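Local coordinates for replicase polyprotein 1a (Avian infectious bronchitis virus, PDB 3LD1) that is cleaved into the viral non-structural proteins, cysteine proteinases among them, and is represented here by a fragment of nsp2, whose role is not firmly assigned, at residues Q14-Y22 with L76-E86; I272-F282 with A320-Y328. The protein carries 3 engineered substitutions. All blocks are in the same frame, centred on the assembly; numbering follows the deposited sequence.

Strand 4-8 leads into helix 13-20, where the first half of contact 1 lies. After helix 30-46 and strands 50-54 and 57-64, the chain returns through strand 74-76 to the second half, closing a 53-residue loop in the N-terminal α/β region. A long, largely helical section then spans the elongated molecule. Contact 2 opens just after strand 265-269 and closes a shorter loop of 37 residues, joining the start of strand 281-285 to the 316-322/325-332 hairpin and thus one β-sheet to the next. The two loops follow in series, neither nested nor crossed. The centres of contact 1 and contact 2 are 70 Å apart, on opposite sides of the chain's centre.

Contact 1: residues Q14-Y22 with L76-E86; sequences QLCDALFFY and LKATSKLADLE
The carbonyl oxygen of Lys77 takes two hydrogen bonds from Ser80 on the same face of its plane, while Leu15 of the first helix lies against it. Ser80 OG donates to Lys77 O over 2.9 Å and Ser80 N to that oxygen over 3.1 Å, closing a type I turn. Leu15 CD2 comes within 3.4 Å of Lys77 O, so a methyl group rests on the turn's backbone. With CG anti to the backbone N (chi1 172°), Leu15 reaches toward Leu76 tip to tip, its CD2 4.1 Å from Leu76 CG. Leu19 slides past Leu76 in the opposite direction.

Beyond the turn, Lys81 occupies the N-cap position, and its backbone N is bound by Asp84 OD2 at 2.8 Å through the anti lone pair, which ties down the first turn of the second helix. Leu85 CD2 fits against Ala18 CB (3.9 Å) and also meets Tyr22 CE2 obliquely. Tyr22 crosses Glu86 at about a right angle, its OH 3.5 Å from Glu86 CG. The polar ends are held elsewhere, the hydroxyl by Gly90 O and the carboxylate by Arg96. The axes of segments 14-20 and 82-86 approach to 10.6 Å and cross at -30°, an aliphatic packing of two helices that each follow one of the neighbouring parallel strands 4-8 and 74-76, as in α/β folds.

Contact 2: residues I272-F282 with A320-Y328; sequences IPNAPRGTKGF and AILGGHLCY
Ile321 begins the contact by placing CD1 against the 272-282 loop, where it meets Thr279 CG2 at 3.8 Å and also touches Pro276 CD and Ala275 CB. The hairpin then turns through Gly323 and Gly324 in a type I' turn. Gly323 O receives His325 ND1 at 2.9 Å, from above the carbonyl plane, a bond that helps to fix the rotation of the imidazole. Gly324 O accepts Lys280 N at 2.8 Å in the carbonyl plane, with an almost straight N-H...O angle of 171°.

His325 pairs with Lys280 in a single parallel bridge. Its side chain runs beside that of Lys280 and points the same way, while its ring lies nearly parallel to Phe282 (planes at 13°) but slid well aside, centroids 5.2 Å apart. His325 CD2 lies 3.3 Å from Phe282 CZ, a tight approach, and the imidazole also stacks with Phe249. Leu326 N closes the bridge on Lys280 O, again at 2.8 Å. The leucine's CB meets Ile272 CD1 at 3.6 Å, the two side chains crossing at about a right angle. Two residues further along the first segment, a water links Leu326 O to Phe282 N. Direct pairing therefore stops after two backbone bonds, and the two β-sheets are joined here by a short parallel bridge flanked by aliphatic packing around Ile321 and Leu326 and by aromatic packing around His325.

Contact 1: residues Q14-Y22 with L76-E86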
loop_
_atom_site.group_PDB
_atom_site.type_symbol
_atom_site.label_atom_id
_atom_site.label_comp_id
_atom_site.label_asym_id
_atom_site.label_seq_id
_atom_site.Cartn_x
_atom_site.Cartn_y
_atom_site.Cartn_z
ATOM N N GLN A 14 6.960 5.770 26.283
ATOM C CA GLN A 14 8.146 6.570 25.969
ATOM C C GLN A 14 9.399 5.875 26.400
ATOM O O GLN A 14 10.472 6.187 25.922
ATOM C CB GLN A 14 8.113 7.912 26.667
ATOM C CG GLN A 14 7.976 7.740 28.147
ATOM C CD GLN A 14 7.209 8.880 28.741
ATOM O OE1 GLN A 14 6.301 8.687 29.632
ATOM N NE2 GLN A 14 7.528 10.102 28.249
ATOM N N LEU A 15 9.253 4.933 27.310
ATOM C CA LEU A 15 10.389 4.412 28.045
ATOM C C LEU A 15 10.692 3.218 27.210
ATOM O O LEU A 15 11.869 2.971 26.806
ATOM C CB LEU A 15 9.995 3.996 29.461
ATOM C CG LEU A 15 11.136 3.260 30.192
ATOM C CD1 LEU A 15 12.332 4.221 30.419
ATOM C CD2 LEU A 15 10.706 2.649 31.540
ATOM N N CYS A 16 9.614 2.541 26.860
ATOM C CA CYS A 16 9.737 1.481 25.943
ATOM C C CYS A 16 10.479 1.909 24.660
ATOM O O CYS A 16 11.364 1.211 24.152
ATOM C CB CYS A 16 8.368 0.913 25.572
ATOM S SG CYS A 16 8.879 -0.624 24.749
ATOM N N ASP A 17 10.124 3.070 24.162
ATOM C CA ASP A 17 10.797 3.635 23.006
ATOM C C ASP A 17 12.279 3.907 23.264
ATOM O O ASP A 17 13.166 3.595 22.406
ATOM C CB ASP A 17 10.139 4.995 22.594
ATOM C CG ASP A 17 8.863 4.832 21.764
ATOM O OD1 ASP A 17 8.112 5.818 21.692
ATOM O OD2 ASP A 17 8.648 3.755 21.154
ATOM N N ALA A 18 12.568 4.501 24.427
ATOM C CA ALA A 18 13.991 4.808 24.655
ATOM C C ALA A 18 14.767 3.518 24.758
ATOM O O ALA A 18 15.853 3.436 24.210
ATOM C CB ALA A 18 14.209 5.627 25.852
ATOM N N LEU A 19 14.235 2.530 25.493
ATOM C CA LEU A 19 14.896 1.209 25.595
ATOM C C LEU A 19 15.085 0.711 24.164
ATOM O O LEU A 19 16.198 0.626 23.691
ATOM C CB LEU A 19 14.041 0.228 26.360
ATOM C CG LEU A 19 14.462 -1.253 26.387
ATOM C CD1 LEU A 19 15.900 -1.427 26.896
ATOM C CD2 LEU A 19 13.449 -2.055 27.250
ATOM N N PHE A 20 14.007 0.461 23.430
ATOM C CA PHE A 20 14.176 -0.046 22.060
ATOM C C PHE A 20 15.180 0.757 21.175
ATOM O O PHE A 20 15.857 0.215 20.297
ATOM C CB PHE A 20 12.825 -0.155 21.304
ATOM C CG PHE A 20 12.965 -0.796 19.902
ATOM C CD1 PHE A 20 13.197 -2.173 19.773
ATOM C CD2 PHE A 20 12.902 -0.002 18.742
ATOM C CE1 PHE A 20 13.333 -2.742 18.475
ATOM C CE2 PHE A 20 12.998 -0.544 17.446
ATOM C CZ PHE A 20 13.245 -1.900 17.288
ATOM N N PHE A 21 15.273 2.056 21.389
ATOM C CA PHE A 21 16.117 2.831 20.512
ATOM C C PHE A 21 17.631 2.659 20.703
ATOM O O PHE A 21 18.433 3.419 20.124
ATOM C CB PHE A 21 15.721 4.269 20.677
ATOM C CG PHE A 21 14.461 4.601 19.990
ATOM C CD1 PHE A 21 13.996 3.784 18.942
ATOM C CD2 PHE A 21 13.752 5.781 20.319
ATOM C CE1 PHE A 21 12.792 4.123 18.276
ATOM C CE2 PHE A 21 12.536 6.115 19.667
ATOM C CZ PHE A 21 12.068 5.294 18.661
ATOM N N TYR A 22 18.033 1.690 21.528
ATOM C CA TYR A 22 19.443 1.304 21.627
ATOM C C TYR A 22 19.802 0.326 20.543
ATOM O O TYR A 22 20.978 0.011 20.388
ATOM C CB TYR A 22 19.743 0.646 22.967
ATOM C CG TYR A 22 20.002 1.626 24.057
ATOM C CD1 TYR A 22 21.319 1.782 24.587
ATOM C CD2 TYR A 22 18.938 2.393 24.616
ATOM C CE1 TYR A 22 21.579 2.748 25.654
ATOM C CE2 TYR A 22 19.190 3.326 25.667
ATOM C CZ TYR A 22 20.536 3.488 26.143
ATOM O OH TYR A 22 20.816 4.354 27.095
ATOM N N LEU A 76 14.358 -2.458 34.997
ATOM C CA LEU A 76 13.707 -1.292 34.402
ATOM C C LEU A 76 12.208 -1.294 34.760
ATOM O O LEU A 76 11.429 -2.131 34.276
ATOM C CB LEU A 76 13.958 -1.307 32.898
ATOM C CG LEU A 76 13.782 0.039 32.234
ATOM C CD1 LEU A 76 14.862 1.041 32.697
ATOM C CD2 LEU A 76 13.793 -0.110 30.710
ATOM N N LYS A 77 11.824 -0.391 35.654
ATOM C CA LYS A 77 10.475 -0.300 36.121
ATOM C C LYS A 77 9.680 0.775 35.392
ATOM O O LYS A 77 10.266 1.628 34.739
ATOM C CB LYS A 77 10.517 0.032 37.599
ATOM C CG LYS A 77 11.249 -1.082 38.413
ATOM C CD LYS A 77 11.022 -1.010 39.958
ATOM C CE LYS A 77 11.555 0.348 40.544
ATOM N NZ LYS A 77 12.787 0.179 41.408
ATOM N N ALA A 78 8.353 0.730 35.515
ATOM C CA ALA A 78 7.421 1.735 35.007
ATOM C C ALA A 78 7.800 3.182 35.298
ATOM O O ALA A 78 7.505 4.090 34.523
ATOM C CB ALA A 78 6.015 1.463 35.542
ATOM N N THR A 79 8.470 3.413 36.413
ATOM C CA THR A 79 8.820 4.781 36.822
ATOM C C THR A 79 10.282 5.213 36.534
ATOM O O THR A 79 10.662 6.373 36.801
ATOM C CB THR A 79 8.454 4.943 38.300
ATOM O OG1 THR A 79 8.747 3.722 38.994
ATOM C CG2 THR A 79 6.932 5.223 38.423
ATOM N N SER A 80 11.076 4.310 35.947
ATOM C CA SER A 80 12.452 4.617 35.582
ATOM C C SER A 80 12.588 5.781 34.609
ATOM O O SER A 80 11.661 6.003 33.816
ATOM C CB SER A 80 13.041 3.422 34.895
ATOM O OG SER A 80 12.931 2.355 35.752
ATOM N N LYS A 81 13.744 6.461 34.602
ATOM C CA LYS A 81 14.022 7.612 33.726
ATOM C C LYS A 81 15.009 7.222 32.648
ATOM O O LYS A 81 15.443 6.088 32.615
ATOM C CB LYS A 81 14.632 8.776 34.517
ATOM C CG LYS A 81 13.723 9.423 35.522
ATOM C CD LYS A 81 12.678 10.342 34.856
ATOM C CE LYS A 81 11.350 9.568 34.699
ATOM N NZ LYS A 81 10.403 10.003 35.743
ATOM N N LEU A 82 15.366 8.158 31.762
ATOM C CA LEU A 82 16.490 7.878 30.859
ATOM C C LEU A 82 17.743 7.544 31.673
ATOM O O LEU A 82 18.518 6.682 31.272
ATOM C CB LEU A 82 16.807 9.040 29.882
ATOM C CG LEU A 82 17.851 8.649 28.780
ATOM C CD1 LEU A 82 17.515 7.335 28.097
ATOM C CD2 LEU A 82 18.122 9.606 27.685
ATOM N N ALA A 83 17.919 8.244 32.799
ATOM C CA ALA A 83 19.075 8.100 33.705
ATOM C C ALA A 83 19.242 6.644 34.184
ATOM O O ALA A 83 20.349 6.089 34.166
ATOM C CB ALA A 83 18.934 9.056 34.904
ATOM N N ASP A 84 18.139 6.022 34.586
ATOM C CA ASP A 84 18.165 4.644 35.118
ATOM C C ASP A 84 18.591 3.627 34.069
ATOM O O ASP A 84 19.351 2.687 34.314
ATOM C CB ASP A 84 16.820 4.327 35.760
ATOM C CG ASP A 84 16.463 5.347 36.889
ATOM O OD1 ASP A 84 17.262 5.443 37.880
ATOM O OD2 ASP A 84 15.447 6.082 36.783
ATOM N N LEU A 85 18.149 3.926 32.872
ATOM C CA LEU A 85 18.473 3.243 31.675
ATOM C C LEU A 85 19.924 3.377 31.318
ATOM O O LEU A 85 20.565 2.374 30.985
ATOM C CB LEU A 85 17.635 3.882 30.576
ATOM C CG LEU A 85 17.456 3.193 29.257
ATOM C CD1 LEU A 85 16.694 1.948 29.420
ATOM C CD2 LEU A 85 16.618 4.094 28.452
ATOM N N GLU A 86 20.448 4.598 31.388
ATOM C CA GLU A 86 21.823 4.804 30.976
ATOM C C GLU A 86 22.746 4.117 31.958
ATOM O O GLU A 86 23.843 3.687 31.587
ATOM C CB GLU A 86 22.139 6.282 30.833
ATOM C CG GLU A 86 21.558 6.801 29.550
ATOM C CD GLU A 86 21.721 8.264 29.329
ATOM O OE1 GLU A 86 22.366 8.913 30.146
ATOM O OE2 GLU A 86 21.215 8.779 28.312
#

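Contact 2: residues I272-F282 with A320-Y328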
loop_
_atom_site.group_PDB
_atom_site.type_symbol
_atom_site.label_atom_id
_atom_site.label_comp_id
_atom_site.label_asym_id
_atom_site.label_seq_id
_atom_site.Cartn_x
_atom_site.Cartn_y
_atom_site.Cartn_z
ATOM N N ILE A 272 -6.551 2.367 -36.087
ATOM C CA ILE A 272 -5.402 1.487 -35.822
ATOM C C ILE A 272 -4.829 1.208 -37.194
ATOM O O ILE A 272 -5.552 1.132 -38.178
ATOM C CB ILE A 272 -5.728 0.181 -35.139
ATOM C CG1 ILE A 272 -6.468 -0.744 -36.104
ATOM C CG2 ILE A 272 -6.518 0.428 -33.838
ATOM C CD1 ILE A 272 -7.308 -1.695 -35.425
ATOM N N PRO A 273 -3.512 1.183 -37.266
ATOM C CA PRO A 273 -2.860 1.097 -38.533
ATOM C C PRO A 273 -3.192 -0.250 -39.071
ATOM O O PRO A 273 -3.402 -1.192 -38.282
ATOM C CB PRO A 273 -1.368 1.164 -38.161
ATOM C CG PRO A 273 -1.357 1.808 -36.787
ATOM C CD PRO A 273 -2.567 1.293 -36.144
ATOM N N ASN A 274 -3.293 -0.309 -40.397
ATOM C CA ASN A 274 -3.333 -1.557 -41.122
ATOM C C ASN A 274 -4.680 -2.274 -41.127
ATOM O O ASN A 274 -4.741 -3.470 -41.362
ATOM C CB ASN A 274 -2.220 -2.468 -40.581
ATOM C CG ASN A 274 -0.812 -1.925 -40.897
ATOM O OD1 ASN A 274 -0.522 -1.398 -42.018
ATOM N ND2 ASN A 274 0.060 -2.044 -39.920
ATOM N N ALA A 275 -5.743 -1.511 -40.931
ATOM C CA ALA A 275 -7.120 -1.948 -41.081
ATOM C C ALA A 275 -7.866 -0.825 -41.780
ATOM O O ALA A 275 -7.316 0.250 -41.988
ATOM C CB ALA A 275 -7.707 -2.144 -39.716
ATOM N N PRO A 276 -9.132 -1.027 -42.122
ATOM C CA PRO A 276 -9.851 0.160 -42.677
ATOM C C PRO A 276 -9.892 1.477 -41.796
ATOM O O PRO A 276 -9.919 1.441 -40.527
ATOM C CB PRO A 276 -11.273 -0.371 -42.949
ATOM C CG PRO A 276 -11.031 -1.882 -43.102
ATOM C CD PRO A 276 -9.948 -2.246 -42.114
ATOM N N ARG A 277 -9.893 2.624 -42.500
ATOM C CA ARG A 277 -10.070 3.918 -41.868
ATOM C C ARG A 277 -11.220 3.799 -40.922
ATOM O O ARG A 277 -12.313 3.240 -41.289
ATOM C CB ARG A 277 -10.416 5.005 -42.914
ATOM C CG ARG A 277 -9.191 5.908 -43.308
ATOM C CD ARG A 277 -8.382 6.305 -42.034
ATOM N NE ARG A 277 -8.583 7.680 -41.623
ATOM C CZ ARG A 277 -7.681 8.381 -40.954
ATOM N NH1 ARG A 277 -6.535 7.811 -40.619
ATOM N NH2 ARG A 277 -7.925 9.647 -40.640
ATOM N N GLY A 278 -10.970 4.305 -39.708
ATOM C CA GLY A 278 -12.017 4.475 -38.713
ATOM C C GLY A 278 -12.153 3.265 -37.845
ATOM O O GLY A 278 -12.985 3.262 -36.958
ATOM N N THR A 279 -11.343 2.229 -38.101
ATOM C CA THR A 279 -11.281 1.071 -37.213
ATOM C C THR A 279 -10.602 1.442 -35.906
ATOM O O THR A 279 -9.528 2.003 -35.918
ATOM C CB THR A 279 -10.468 -0.086 -37.840
ATOM O OG1 THR A 279 -10.970 -0.393 -39.146
ATOM C CG2 THR A 279 -10.601 -1.343 -36.985
ATOM N N LYS A 280 -11.168 1.056 -34.774
ATOM C CA LYS A 280 -10.540 1.309 -33.503
ATOM C C LYS A 280 -9.945 0.072 -32.896
ATOM O O LYS A 280 -10.462 -1.019 -33.117
ATOM C CB LYS A 280 -11.597 1.795 -32.510
ATOM C CG LYS A 280 -12.135 3.149 -32.799
ATOM C CD LYS A 280 -13.271 3.557 -31.812
ATOM C CE LYS A 280 -13.591 5.040 -31.978
ATOM N NZ LYS A 280 -14.054 5.579 -30.623
ATOM N N GLY A 281 -8.934 0.254 -32.038
ATOM C CA GLY A 281 -8.397 -0.884 -31.322
ATOM C C GLY A 281 -7.966 -0.608 -29.898
ATOM O O GLY A 281 -8.124 0.490 -29.368
ATOM N N PHE A 282 -7.408 -1.624 -29.265
ATOM C CA PHE A 282 -7.030 -1.477 -27.888
ATOM C C PHE A 282 -5.557 -1.757 -27.675
ATOM O O PHE A 282 -4.963 -2.588 -28.393
ATOM C CB PHE A 282 -7.860 -2.398 -27.033
ATOM C CG PHE A 282 -9.374 -2.385 -27.335
ATOM C CD1 PHE A 282 -10.177 -1.264 -27.028
ATOM C CD2 PHE A 282 -9.996 -3.522 -27.922
ATOM C CE1 PHE A 282 -11.544 -1.300 -27.239
ATOM C CE2 PHE A 282 -11.363 -3.557 -28.160
ATOM C CZ PHE A 282 -12.147 -2.453 -27.786
ATOM N N ALA A 320 -11.482 -9.919 -36.058
ATOM C CA ALA A 320 -12.677 -9.520 -36.778
ATOM C C ALA A 320 -12.979 -8.100 -36.330
ATOM O O ALA A 320 -12.766 -7.745 -35.164
ATOM C CB ALA A 320 -13.865 -10.470 -36.413
ATOM N N ILE A 321 -13.405 -7.249 -37.244
ATOM C CA ILE A 321 -13.753 -5.920 -36.800
ATOM C C ILE A 321 -15.216 -5.843 -36.407
ATOM O O ILE A 321 -16.051 -5.842 -37.262
ATOM C CB ILE A 321 -13.457 -4.884 -37.871
ATOM C CG1 ILE A 321 -11.933 -4.771 -38.001
ATOM C CG2 ILE A 321 -14.123 -3.576 -37.475
ATOM C CD1 ILE A 321 -11.512 -4.211 -39.280
ATOM N N LEU A 322 -15.493 -5.740 -35.115
ATOM C CA LEU A 322 -16.872 -5.729 -34.592
ATOM C C LEU A 322 -17.213 -4.411 -33.943
ATOM O O LEU A 322 -16.355 -3.784 -33.264
ATOM C CB LEU A 322 -17.065 -6.880 -33.615
ATOM C CG LEU A 322 -16.549 -8.249 -34.151
ATOM C CD1 LEU A 322 -16.572 -9.299 -33.037
ATOM C CD2 LEU A 322 -17.415 -8.748 -35.273
ATOM N N GLY A 323 -18.428 -3.925 -34.199
ATOM C CA GLY A 323 -18.799 -2.600 -33.712
ATOM C C GLY A 323 -17.655 -1.608 -33.915
ATOM O O GLY A 323 -17.382 -0.806 -33.065
ATOM N N GLY A 324 -16.942 -1.697 -35.017
ATOM C CA GLY A 324 -15.913 -0.719 -35.348
ATOM C C GLY A 324 -14.595 -0.882 -34.646
ATOM O O GLY A 324 -13.729 -0.028 -34.820
ATOM N N HIS A 325 -14.463 -1.960 -33.868
ATOM C CA HIS A 325 -13.271 -2.267 -33.064
ATOM C C HIS A 325 -12.651 -3.590 -33.481
ATOM O O HIS A 325 -13.380 -4.624 -33.631
ATOM C CB HIS A 325 -13.659 -2.522 -31.609
ATOM C CG HIS A 325 -14.119 -1.307 -30.888
ATOM N ND1 HIS A 325 -15.421 -0.847 -30.966
ATOM C CD2 HIS A 325 -13.459 -0.453 -30.068
ATOM C CE1 HIS A 325 -15.540 0.255 -30.241
ATOM N NE2 HIS A 325 -14.355 0.535 -29.720
ATOM N N LEU A 326 -11.324 -3.617 -33.516
ATOM C CA LEU A 326 -10.576 -4.815 -33.866
ATOM C C LEU A 326 -10.606 -5.747 -32.687
ATOM O O LEU A 326 -10.034 -5.440 -31.618
ATOM C CB LEU A 326 -9.141 -4.513 -34.192
ATOM C CG LEU A 326 -8.480 -5.168 -35.401
ATOM C CD1 LEU A 326 -6.975 -5.308 -35.161
ATOM C CD2 LEU A 326 -9.053 -6.505 -35.802
ATOM N N CYS A 327 -11.328 -6.867 -32.851
ATOM C CA CYS A 327 -11.482 -7.807 -31.776
ATOM C C CYS A 327 -10.819 -9.133 -32.129
ATOM O O CYS A 327 -10.365 -9.342 -33.246
ATOM C CB CYS A 327 -12.953 -8.037 -31.479
ATOM S SG CYS A 327 -13.897 -6.655 -30.900
ATOM N N TYR A 328 -10.732 -10.004 -31.142
ATOM C CA TYR A 328 -10.299 -11.366 -31.296
ATOM C C TYR A 328 -11.559 -12.166 -31.287
ATOM O O TYR A 328 -12.503 -11.902 -30.509
ATOM C CB TYR A 328 -9.538 -11.784 -30.077
ATOM C CG TYR A 328 -9.043 -13.217 -30.090
ATOM C CD1 TYR A 328 -7.975 -13.597 -30.925
ATOM C CD2 TYR A 328 -9.633 -14.201 -29.243
ATOM C CE1 TYR A 328 -7.527 -14.905 -30.929
ATOM C CE2 TYR A 328 -9.180 -15.509 -29.235
ATOM C CZ TYR A 328 -8.124 -15.864 -30.078
ATOM O OH TYR A 328 -7.623 -17.153 -30.077
HETATM O O HOH W 1 -14.818 2.864 -35.275
HETATM O O HOH W 2 -7.687 -4.301 -30.966
#